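Local structure of hydrolase, alpha/beta hydrolase FOLD family (Staphylococcus aureus, 2XMZ) at residues A[28-33]-A[172-177]; A[58-63]-A[184-189]; A[93-98]-A[194-199]; A[134-139]-A[150-155]. The protein catalyses, as the menaquinone-pathway enzyme MenH, the formation of 2-succinyl-6-hydroxy-2,4-cyclohexadiene-1-carboxylate, and has an alpha/beta hydrolase fold. One frame throughout, in Å; residues are numbered along the deposited sequence.

Interaction 1 (A[28-33]-A[172-177]); sequences DSRTYH and IRQQRL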
# COMPACT_ATOMS: atom_id res chain seq x y z
N ASP A 28 0.21 -9.22 -2.36
CA ASP A 28 -0.92 -9.31 -1.48
C ASP A 28 -0.40 -9.25 -0.05
O ASP A 28 0.78 -8.94 0.19
CB ASP A 28 -1.79 -10.58 -1.76
CG ASP A 28 -0.99 -11.87 -1.75
OD1 ASP A 28 -1.03 -12.61 -2.75
OD2 ASP A 28 -0.33 -12.17 -0.74
N SER A 29 -1.28 -9.59 0.87
CA SER A 29 -0.98 -9.50 2.30
C SER A 29 0.20 -10.35 2.74
O SER A 29 0.79 -10.07 3.79
CB SER A 29 -2.20 -9.88 3.10
OG SER A 29 -3.18 -8.85 2.95
N ARG A 30 0.55 -11.38 1.96
CA ARG A 30 1.69 -12.20 2.31
C ARG A 30 2.99 -11.41 2.41
O ARG A 30 3.91 -11.87 3.07
CB ARG A 30 1.89 -13.35 1.32
CG ARG A 30 0.92 -14.51 1.49
CD ARG A 30 1.09 -15.47 0.33
NE ARG A 30 0.80 -14.81 -0.95
CZ ARG A 30 1.02 -15.35 -2.14
NH1 ARG A 30 1.55 -16.56 -2.24
NH2 ARG A 30 0.72 -14.65 -3.23
N THR A 31 3.09 -10.26 1.74
CA THR A 31 4.26 -9.38 1.83
C THR A 31 4.56 -8.94 3.28
O THR A 31 5.70 -8.58 3.59
CB THR A 31 4.13 -8.13 0.91
OG1 THR A 31 5.38 -7.44 0.86
CG2 THR A 31 3.04 -7.16 1.41
N TYR A 32 3.55 -8.99 4.15
CA TYR A 32 3.74 -8.55 5.56
C TYR A 32 3.99 -9.72 6.50
O TYR A 32 4.15 -9.53 7.72
CB TYR A 32 2.55 -7.73 6.01
CG TYR A 32 2.38 -6.50 5.15
CD1 TYR A 32 3.41 -5.56 5.05
CD2 TYR A 32 1.23 -6.30 4.41
CE1 TYR A 32 3.29 -4.45 4.24
CE2 TYR A 32 1.09 -5.19 3.60
CZ TYR A 32 2.11 -4.27 3.52
OH TYR A 32 1.98 -3.16 2.72
N HIS A 33 4.07 -10.92 5.92
CA HIS A 33 4.22 -12.19 6.65
C HIS A 33 5.22 -12.16 7.80
O HIS A 33 4.89 -12.50 8.94
CB HIS A 33 4.58 -13.33 5.67
CG HIS A 33 5.93 -13.19 5.01
ND1 HIS A 33 6.24 -12.14 4.17
CD2 HIS A 33 7.03 -13.97 5.07
CE1 HIS A 33 7.48 -12.28 3.73
NE2 HIS A 33 7.99 -13.38 4.27
N ILE A 172 9.19 -12.67 -3.63
CA ILE A 172 8.59 -11.59 -4.40
C ILE A 172 8.05 -12.11 -5.75
O ILE A 172 6.89 -11.85 -6.09
CB ILE A 172 9.58 -10.42 -4.63
CG1 ILE A 172 9.84 -9.69 -3.30
CG2 ILE A 172 9.01 -9.43 -5.63
CD1 ILE A 172 11.03 -8.76 -3.34
N ARG A 173 8.90 -12.83 -6.50
CA ARG A 173 8.54 -13.38 -7.81
C ARG A 173 7.34 -14.33 -7.73
O ARG A 173 6.45 -14.29 -8.58
CB ARG A 173 9.73 -14.10 -8.47
CG ARG A 173 9.43 -14.58 -9.89
CD ARG A 173 10.62 -15.20 -10.59
NE ARG A 173 10.22 -15.83 -11.85
CZ ARG A 173 9.96 -15.17 -12.98
NH1 ARG A 173 9.60 -15.85 -14.05
NH2 ARG A 173 10.07 -13.84 -13.05
N GLN A 174 7.33 -15.17 -6.70
CA GLN A 174 6.25 -16.12 -6.48
C GLN A 174 4.94 -15.40 -6.18
O GLN A 174 3.88 -15.79 -6.71
CB GLN A 174 6.62 -17.11 -5.35
CG GLN A 174 5.49 -17.99 -4.83
CD GLN A 174 4.55 -17.26 -3.88
OE1 GLN A 174 3.34 -17.45 -3.92
NE2 GLN A 174 5.12 -16.42 -3.01
N GLN A 175 5.01 -14.37 -5.33
CA GLN A 175 3.85 -13.58 -4.95
C GLN A 175 3.24 -12.90 -6.18
O GLN A 175 2.01 -12.84 -6.31
CB GLN A 175 4.22 -12.55 -3.89
CG GLN A 175 4.20 -13.07 -2.44
CD GLN A 175 4.96 -12.17 -1.46
OE1 GLN A 175 5.27 -11.01 -1.76
NE2 GLN A 175 5.26 -12.71 -0.28
N ARG A 176 4.09 -12.40 -7.07
CA ARG A 176 3.64 -11.78 -8.32
C ARG A 176 3.02 -12.83 -9.28
O ARG A 176 1.94 -12.61 -9.85
CB ARG A 176 4.82 -11.05 -8.99
CG ARG A 176 5.41 -9.88 -8.14
CD ARG A 176 6.57 -9.24 -8.88
NE ARG A 176 7.01 -7.97 -8.30
CZ ARG A 176 8.22 -7.44 -8.46
NH1 ARG A 176 9.14 -8.06 -9.19
NH2 ARG A 176 8.50 -6.27 -7.89
N LEU A 177 3.70 -13.96 -9.45
CA LEU A 177 3.28 -15.03 -10.39
C LEU A 177 1.97 -15.67 -9.97
O LEU A 177 1.24 -16.24 -10.80
CB LEU A 177 4.37 -16.09 -10.52
CG LEU A 177 5.69 -15.67 -11.21
CD1 LEU A 177 6.71 -16.82 -11.22
CD2 LEU A 177 5.44 -15.17 -12.62
O HOH W 1 7.06 -9.08 -0.49

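Interaction 2 (A[58-63]-A[184-189]); sequences SSMDET and MAKALR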
# COMPACT_ATOMS: atom_id res chain seq x y z
N SER A 58 -13.61 -9.86 -4.82
CA SER A 58 -14.39 -8.81 -5.47
C SER A 58 -14.89 -9.26 -6.87
O SER A 58 -14.14 -9.88 -7.64
CB SER A 58 -13.56 -7.54 -5.58
OG SER A 58 -13.26 -7.00 -4.29
N SER A 59 -16.15 -8.97 -7.16
CA SER A 59 -16.76 -9.37 -8.43
C SER A 59 -16.06 -8.70 -9.60
O SER A 59 -15.88 -7.49 -9.59
CB SER A 59 -18.23 -9.00 -8.49
OG SER A 59 -18.70 -9.23 -9.84
N MET A 60 -15.73 -9.50 -10.62
CA MET A 60 -15.19 -8.96 -11.87
C MET A 60 -16.16 -8.01 -12.55
O MET A 60 -15.77 -7.30 -13.47
CB MET A 60 -14.88 -10.08 -12.87
CG MET A 60 -13.75 -11.02 -12.50
SD MET A 60 -12.36 -10.06 -11.90
CE MET A 60 -11.73 -9.37 -13.42
N ASP A 61 -17.41 -8.03 -12.11
CA ASP A 61 -18.46 -7.29 -12.79
C ASP A 61 -18.87 -6.02 -12.01
O ASP A 61 -19.86 -5.38 -12.31
CB ASP A 61 -19.63 -8.23 -13.14
CG ASP A 61 -19.20 -9.38 -14.08
OD1 ASP A 61 -18.33 -9.16 -14.96
OD2 ASP A 61 -19.73 -10.50 -13.95
N GLU A 62 -18.05 -5.66 -11.04
CA GLU A 62 -18.16 -4.36 -10.39
C GLU A 62 -16.90 -3.55 -10.65
O GLU A 62 -15.82 -4.12 -10.80
CB GLU A 62 -18.37 -4.52 -8.90
CG GLU A 62 -19.57 -5.39 -8.58
CD GLU A 62 -20.20 -5.05 -7.26
OE1 GLU A 62 -19.94 -3.93 -6.75
OE2 GLU A 62 -20.95 -5.91 -6.74
N THR A 63 -17.06 -2.24 -10.70
CA THR A 63 -15.94 -1.36 -10.89
C THR A 63 -15.15 -1.20 -9.57
O THR A 63 -15.67 -0.73 -8.54
CB THR A 63 -16.37 0.01 -11.41
OG1 THR A 63 -17.09 -0.15 -12.65
CG2 THR A 63 -15.15 0.92 -11.63
N MET A 184 -5.29 -8.54 -12.27
CA MET A 184 -4.30 -7.48 -12.27
C MET A 184 -4.68 -6.42 -13.30
O MET A 184 -4.57 -5.24 -13.03
CB MET A 184 -2.88 -8.05 -12.53
CG MET A 184 -2.41 -9.01 -11.42
SD MET A 184 -2.29 -8.14 -9.80
CE MET A 184 -3.86 -8.56 -9.05
N ALA A 185 -5.15 -6.86 -14.46
CA ALA A 185 -5.60 -5.95 -15.51
C ALA A 185 -6.76 -5.07 -15.02
O ALA A 185 -6.75 -3.85 -15.22
CB ALA A 185 -6.01 -6.73 -16.77
N LYS A 186 -7.74 -5.68 -14.35
CA LYS A 186 -8.88 -4.95 -13.87
C LYS A 186 -8.43 -3.97 -12.80
O LYS A 186 -8.86 -2.83 -12.81
CB LYS A 186 -10.01 -5.87 -13.41
CG LYS A 186 -11.28 -5.10 -12.99
CD LYS A 186 -12.41 -6.04 -12.62
CE LYS A 186 -13.61 -5.29 -12.00
NZ LYS A 186 -14.15 -4.25 -12.93
N ALA A 187 -7.55 -4.40 -11.87
CA ALA A 187 -7.00 -3.49 -10.86
C ALA A 187 -6.39 -2.24 -11.51
O ALA A 187 -6.67 -1.11 -11.09
CB ALA A 187 -5.96 -4.20 -9.96
N LEU A 188 -5.56 -2.44 -12.52
CA LEU A 188 -4.98 -1.31 -13.27
C LEU A 188 -6.02 -0.39 -13.89
O LEU A 188 -5.97 0.83 -13.71
CB LEU A 188 -4.00 -1.79 -14.35
CG LEU A 188 -2.68 -2.39 -13.83
CD1 LEU A 188 -1.91 -3.03 -14.98
CD2 LEU A 188 -1.83 -1.37 -13.06
N ARG A 189 -6.98 -0.97 -14.63
CA ARG A 189 -8.01 -0.15 -15.28
C ARG A 189 -8.91 0.60 -14.30
O ARG A 189 -9.29 1.73 -14.57
CB ARG A 189 -8.84 -0.96 -16.29
CG ARG A 189 -8.00 -1.75 -17.33
CD ARG A 189 -8.78 -2.18 -18.57
NE ARG A 189 -8.31 -3.47 -19.11
CZ ARG A 189 -7.50 -3.64 -20.17
NH1 ARG A 189 -7.00 -2.60 -20.86
NH2 ARG A 189 -7.18 -4.87 -20.53
O HOH W 2 -14.08 -5.52 -15.63

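Interaction 3 (A[93-98]-A[194-199]); sequences GGRVAL and GQMPNL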
# COMPACT_ATOMS: atom_id res chain seq x y z
N GLY A 93 -1.30 0.31 -2.17
CA GLY A 93 -2.06 0.34 -0.93
C GLY A 93 -1.99 1.66 -0.16
O GLY A 93 -2.90 1.98 0.61
N GLY A 94 -0.91 2.41 -0.37
CA GLY A 94 -0.79 3.76 0.21
C GLY A 94 -1.68 4.75 -0.49
O GLY A 94 -2.12 5.71 0.13
N ARG A 95 -1.95 4.50 -1.78
CA ARG A 95 -2.88 5.35 -2.54
C ARG A 95 -4.28 5.14 -2.01
O ARG A 95 -5.03 6.09 -1.80
CB ARG A 95 -2.81 5.09 -4.05
CG ARG A 95 -1.41 5.36 -4.65
CD ARG A 95 -1.40 5.30 -6.18
NE ARG A 95 -1.55 3.95 -6.77
CZ ARG A 95 -2.69 3.48 -7.30
NH1 ARG A 95 -3.79 4.23 -7.29
NH2 ARG A 95 -2.72 2.26 -7.87
N VAL A 96 -4.61 3.89 -1.75
CA VAL A 96 -5.84 3.55 -1.08
C VAL A 96 -5.88 4.14 0.35
O VAL A 96 -6.90 4.70 0.74
CB VAL A 96 -6.08 2.02 -1.08
CG1 VAL A 96 -7.30 1.65 -0.24
CG2 VAL A 96 -6.24 1.53 -2.51
N ALA A 97 -4.78 4.08 1.09
CA ALA A 97 -4.79 4.58 2.46
C ALA A 97 -4.95 6.09 2.48
O ALA A 97 -5.66 6.65 3.33
CB ALA A 97 -3.52 4.15 3.23
N LEU A 98 -4.33 6.79 1.53
CA LEU A 98 -4.53 8.25 1.45
C LEU A 98 -5.98 8.58 1.11
O LEU A 98 -6.60 9.44 1.74
CB LEU A 98 -3.60 8.85 0.39
CG LEU A 98 -2.18 9.17 0.87
CD1 LEU A 98 -1.27 9.45 -0.33
CD2 LEU A 98 -2.19 10.37 1.77
N GLY A 194 -3.51 6.38 -12.74
CA GLY A 194 -4.08 7.23 -13.77
C GLY A 194 -5.57 7.44 -13.57
O GLY A 194 -6.11 8.44 -14.04
N GLN A 195 -6.23 6.51 -12.89
CA GLN A 195 -7.66 6.63 -12.58
C GLN A 195 -7.93 7.38 -11.28
O GLN A 195 -9.05 7.86 -11.06
CB GLN A 195 -8.34 5.25 -12.46
CG GLN A 195 -8.10 4.32 -13.64
CD GLN A 195 -8.62 4.86 -14.95
OE1 GLN A 195 -8.06 4.57 -16.02
NE2 GLN A 195 -9.68 5.67 -14.89
N MET A 196 -6.91 7.46 -10.42
CA MET A 196 -7.09 8.01 -9.09
C MET A 196 -7.28 9.52 -9.16
O MET A 196 -6.57 10.19 -9.92
CB MET A 196 -5.85 7.70 -8.29
CG MET A 196 -5.89 8.08 -6.84
SD MET A 196 -4.23 7.68 -6.27
CE MET A 196 -4.32 8.42 -4.65
N PRO A 197 -8.22 10.07 -8.36
CA PRO A 197 -8.27 11.52 -8.30
C PRO A 197 -6.98 12.08 -7.73
O PRO A 197 -6.30 11.42 -6.94
CB PRO A 197 -9.43 11.80 -7.34
CG PRO A 197 -10.22 10.53 -7.28
CD PRO A 197 -9.17 9.46 -7.41
N ASN A 198 -6.64 13.29 -8.15
CA ASN A 198 -5.49 14.02 -7.64
C ASN A 198 -5.76 14.43 -6.19
O ASN A 198 -6.48 15.42 -5.94
CB ASN A 198 -5.24 15.26 -8.51
CG ASN A 198 -4.29 16.26 -7.86
OD1 ASN A 198 -3.46 15.90 -7.05
ND2 ASN A 198 -4.42 17.52 -8.25
N LEU A 199 -5.18 13.70 -5.24
CA LEU A 199 -5.44 13.96 -3.80
C LEU A 199 -4.49 14.98 -3.19
O LEU A 199 -4.55 15.27 -1.98
CB LEU A 199 -5.42 12.65 -3.00
CG LEU A 199 -6.46 11.59 -3.37
CD1 LEU A 199 -6.25 10.37 -2.48
CD2 LEU A 199 -7.88 12.12 -3.21

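Interaction 4 (A[134-139]-A[150-155]); sequences DARAKV and NDWEKL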
# COMPACT_ATOMS: atom_id res chain seq x y z
N ASP A 134 -3.33 1.12 -18.97
CA ASP A 134 -4.26 0.46 -19.90
C ASP A 134 -3.51 -0.51 -20.84
O ASP A 134 -3.96 -1.66 -21.04
CB ASP A 134 -5.10 1.49 -20.67
CG ASP A 134 -6.18 2.16 -19.78
OD1 ASP A 134 -6.27 1.88 -18.56
OD2 ASP A 134 -6.92 3.01 -20.30
N ALA A 135 -2.38 -0.07 -21.38
CA ALA A 135 -1.51 -0.95 -22.20
C ALA A 135 -1.05 -2.17 -21.39
O ALA A 135 -1.12 -3.31 -21.86
CB ALA A 135 -0.32 -0.17 -22.72
N ARG A 136 -0.57 -1.92 -20.18
CA ARG A 136 -0.16 -2.97 -19.26
C ARG A 136 -1.29 -3.97 -18.99
O ARG A 136 -1.07 -5.19 -19.07
CB ARG A 136 0.34 -2.39 -17.95
CG ARG A 136 1.66 -1.67 -18.04
CD ARG A 136 2.08 -1.28 -16.64
NE ARG A 136 3.44 -0.78 -16.62
CZ ARG A 136 3.83 0.31 -15.99
NH1 ARG A 136 2.98 1.04 -15.27
NH2 ARG A 136 5.10 0.66 -16.05
N ALA A 137 -2.49 -3.46 -18.70
CA ALA A 137 -3.68 -4.32 -18.55
C ALA A 137 -3.93 -5.19 -19.79
O ALA A 137 -4.18 -6.38 -19.68
CB ALA A 137 -4.92 -3.49 -18.19
N LYS A 138 -3.85 -4.60 -20.98
CA LYS A 138 -4.00 -5.37 -22.22
C LYS A 138 -2.94 -6.48 -22.31
O LYS A 138 -3.27 -7.61 -22.65
CB LYS A 138 -3.95 -4.46 -23.46
CG LYS A 138 -5.25 -3.66 -23.75
CD LYS A 138 -4.90 -2.41 -24.56
CE LYS A 138 -5.95 -2.09 -25.63
NZ LYS A 138 -6.96 -1.14 -25.12
N VAL A 139 -1.69 -6.16 -21.98
CA VAL A 139 -0.60 -7.14 -21.98
C VAL A 139 -0.90 -8.31 -21.02
O VAL A 139 -0.60 -9.46 -21.31
CB VAL A 139 0.76 -6.50 -21.58
CG1 VAL A 139 1.85 -7.56 -21.47
CG2 VAL A 139 1.17 -5.42 -22.60
N ASN A 150 8.12 -10.95 -15.67
CA ASN A 150 9.47 -10.86 -16.22
C ASN A 150 9.85 -9.42 -16.58
O ASN A 150 10.94 -8.94 -16.22
CB ASN A 150 9.63 -11.82 -17.41
CG ASN A 150 9.64 -13.28 -16.97
OD1 ASN A 150 9.80 -13.60 -15.79
ND2 ASN A 150 9.47 -14.18 -17.93
N ASP A 151 8.94 -8.72 -17.26
CA ASP A 151 9.14 -7.31 -17.63
C ASP A 151 9.05 -6.39 -16.40
O ASP A 151 9.84 -5.46 -16.27
CB ASP A 151 8.12 -6.88 -18.69
CG ASP A 151 8.40 -7.47 -20.07
OD1 ASP A 151 9.34 -8.29 -20.23
OD2 ASP A 151 7.67 -7.10 -21.01
N TRP A 152 8.10 -6.66 -15.50
CA TRP A 152 7.89 -5.88 -14.28
C TRP A 152 9.15 -5.87 -13.42
O TRP A 152 9.55 -4.81 -12.92
CB TRP A 152 6.72 -6.44 -13.48
CG TRP A 152 6.15 -5.52 -12.44
CD1 TRP A 152 6.26 -5.66 -11.08
CD2 TRP A 152 5.34 -4.36 -12.66
NE1 TRP A 152 5.57 -4.65 -10.44
CE2 TRP A 152 5.00 -3.84 -11.39
CE3 TRP A 152 4.87 -3.71 -13.81
CZ2 TRP A 152 4.22 -2.68 -11.24
CZ3 TRP A 152 4.09 -2.55 -13.65
CH2 TRP A 152 3.78 -2.06 -12.37
N GLU A 153 9.75 -7.05 -13.25
CA GLU A 153 11.04 -7.22 -12.55
C GLU A 153 12.15 -6.30 -13.05
O GLU A 153 13.06 -5.98 -12.30
CB GLU A 153 11.54 -8.65 -12.72
CG GLU A 153 10.87 -9.70 -11.84
CD GLU A 153 11.52 -11.08 -11.95
OE1 GLU A 153 12.55 -11.22 -12.64
OE2 GLU A 153 11.00 -12.03 -11.33
N LYS A 154 12.11 -5.91 -14.33
CA LYS A 154 13.19 -5.12 -14.95
C LYS A 154 12.96 -3.61 -14.91
O LYS A 154 13.78 -2.86 -15.43
CB LYS A 154 13.42 -5.54 -16.40
CG LYS A 154 13.85 -6.97 -16.56
CD LYS A 154 14.15 -7.28 -18.03
CE LYS A 154 13.84 -8.73 -18.32
NZ LYS A 154 14.94 -9.64 -17.89
N LEU A 155 11.84 -3.17 -14.33
CA LEU A 155 11.55 -1.73 -14.23
C LEU A 155 12.59 -1.04 -13.34
O LEU A 155 13.00 -1.61 -12.33
CB LEU A 155 10.13 -1.47 -13.72
CG LEU A 155 8.95 -1.71 -14.67
CD1 LEU A 155 7.65 -1.57 -13.89
CD2 LEU A 155 8.97 -0.75 -15.85

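Interaction 1 (A[28-33]-A[172-177])
Q175 leaves helix 166-177 and lies alongside R30 of the 3-10 segment 29-32, the two side chains running past each other in opposite directions. The contact joins the loop after core strand 17-22 to one of the helices between strands 110-114 and 210-215. In its tightly packed half, Q175 CG sits over the centre of one guanidinium face, 3.9 Å from R30 CZ, and the guanidinium and amide planes stand 48° apart. Extended beyond CG (chi2 163°), the glutamine carries its amide past the arginine to T31. There Q175 NE2 comes within 3.7 Å of R30 O, while Q175 OE1 accepts from a water at 2.9 Å. The same water meets T31 OG1, which is also bonded to H248 NE2.

R30 NE and NH2 grip D28 side-on: NE lies 2.9 Å from D28 OD2 with the acceptor in the guanidinium plane, and NH2 forms a salt bridge to OD1. D28 OD2 also accepts from the backbone N of R30 through its anti lone pair, which closes an Asx turn.

The other half is looser. Q174, partly exposed and deposited in two conformers, offers OE1 at the guanidinium edge, and its bond to R30 NH1 is weak and doubtful. With D28 probably balancing much of the arginine's charge, the helix contributes methylene packing and neutral amide polarity rather than a counter-charge.

Interaction 2 (A[58-63]-A[184-189])
The backbones approach most closely at M60 and K186, whose CA atoms are 7.7 Å apart, where a type I beta turn from S59 to E62 faces one side of helix 181-191. The example is one of a lysine laid across a turn that the loop has already folded for itself. S59 serves the turn twice: its O accepts from the backbone N of E62, and its OG accepts from the backbone N of D61 at 2.9 Å, an ST turn. In the alpha/beta hydrolase fold, this joins the loop between strand 44-48 and helix 66-77 to one of the helices inserted between strands 110-114 and 210-215.

K186 carries most of the contact. Its CG lies opposite the backbone N (chi1 -176°) and the chain stays stretched as far as CE, so the aliphatic part spans the gap to the turn before a bend at chi4 swings the amine. M60, folded at chi2 and chi3, slides past it in the opposite direction and sets its methyl against the lysine methylenes. Packing is tight here, with M60 CE 3.5 Å from K186 CD and 3.9 Å from K186 CB.

The amine has its strongest partner on its own helix, a salt bridge to D190, and W64 adds a cation-pi contact. Its approach to E62 O is weak, and the position of that oxygen is uncertain. A water links the two sides: it accepts from K186 NZ at 3.0 Å and donates to M60 O at 3.3 Å.

Interaction 3 (A[93-98]-A[194-199])
M196 against R95 and L199 against L98 are the two points at which the loop after helix 181-191 meets helix 92-103. Followed in sequence, the loop first engages helix 123-143: G194 O accepts from R130 NH2, and the side chain of Q195 packs on R130 and D134.

M196 is the first to point its side chain at helix 92-103. Fully extended (chi1 -174°), it drives its thioether straight at the helix and crosses R95 at a slant. M196 SD lies in the plane of the guanidinium, at its edge, 3.6 Å from R95 NH1. The N-H points at the sulfur almost directly (165°), yet the bond is weak, and the firmer partner of NH1 is the carbonyl of Y191. The arginine also curls round the sulfur, its CB and CD each 3.7 Å from M196 SD, while the terminal methyl CE comes 3.7 Å from R95 O.

P197 and N198 carry the chain onward, N198 OD1 accepting from the backbone N of W200. L199 then turns inward, resting CD1 4.2 Å from L98 CB in a small apolar contact. A backbone hydrogen bond joins L199 to P118, the proline accepting.

All four touching residues are buried. Helix 92-103 begins directly after S91 and contains G93; with G89 these fit the GxSxG pattern, consistent with the nucleophile elbow of alpha/beta hydrolases.

Interaction 4 (A[134-139]-A[150-155])
R136 and W152 meet at about a right angle, the guanidinium and indole planes 81° apart. The arginine turns its face and the tryptophan its edge: W152 CZ3 stands over the guanidinium, offset toward the rim, at 3.5 Å from R136 NE and 3.7 Å from CZ. NE in turn lies near the plane of the indole. The cation therefore meets a ring carbon at the edge and not the pi cloud, which distinguishes this pair from a cation-pi stack.

R136 runs extended from CG to NE, long enough to bridge the 9.9 Å between the CA atoms of R136 and W152. L155, at the end of the type I turn from W152, comes from the opposite direction and brings CD1 to 4.0 Å from R136 NH2. The same methyl lies over one face of the indole, so the leucine packs on both partners. The charge of R136 is met on its own helix by a salt bridge from NH1 to D133.

F148, F158 and, edge-to-face, F25 also meet the indole. The R136-W152 contact joins helix 123-143 to the end of helix 145-152. Both lie between core strands 110-114 and 210-215, where many alpha/beta hydrolases carry a helical lid, and probably belong to that lid here.

Overall arrangement
From the N terminus, the loop after strand 17-22 opens interaction 1, the loop before helix 66-77 opens interaction 2, and helix 92-103 opens interaction 3. Their second segments follow in the same order, at 172-177, 184-189 and 194-199, so these three long closures all cross one another. Interaction 4 closes a short, mostly helical hairpin of ten residues between 134-139 and 150-155, and falls within the span of each of the others. The first three tie the core to the helical insertion and the loop leaving it; the fourth is internal to that insertion. R173 joins interactions 1 and 4 through a salt bridge to E153, while R189 packs interaction 2 against both 134-139 and Q195.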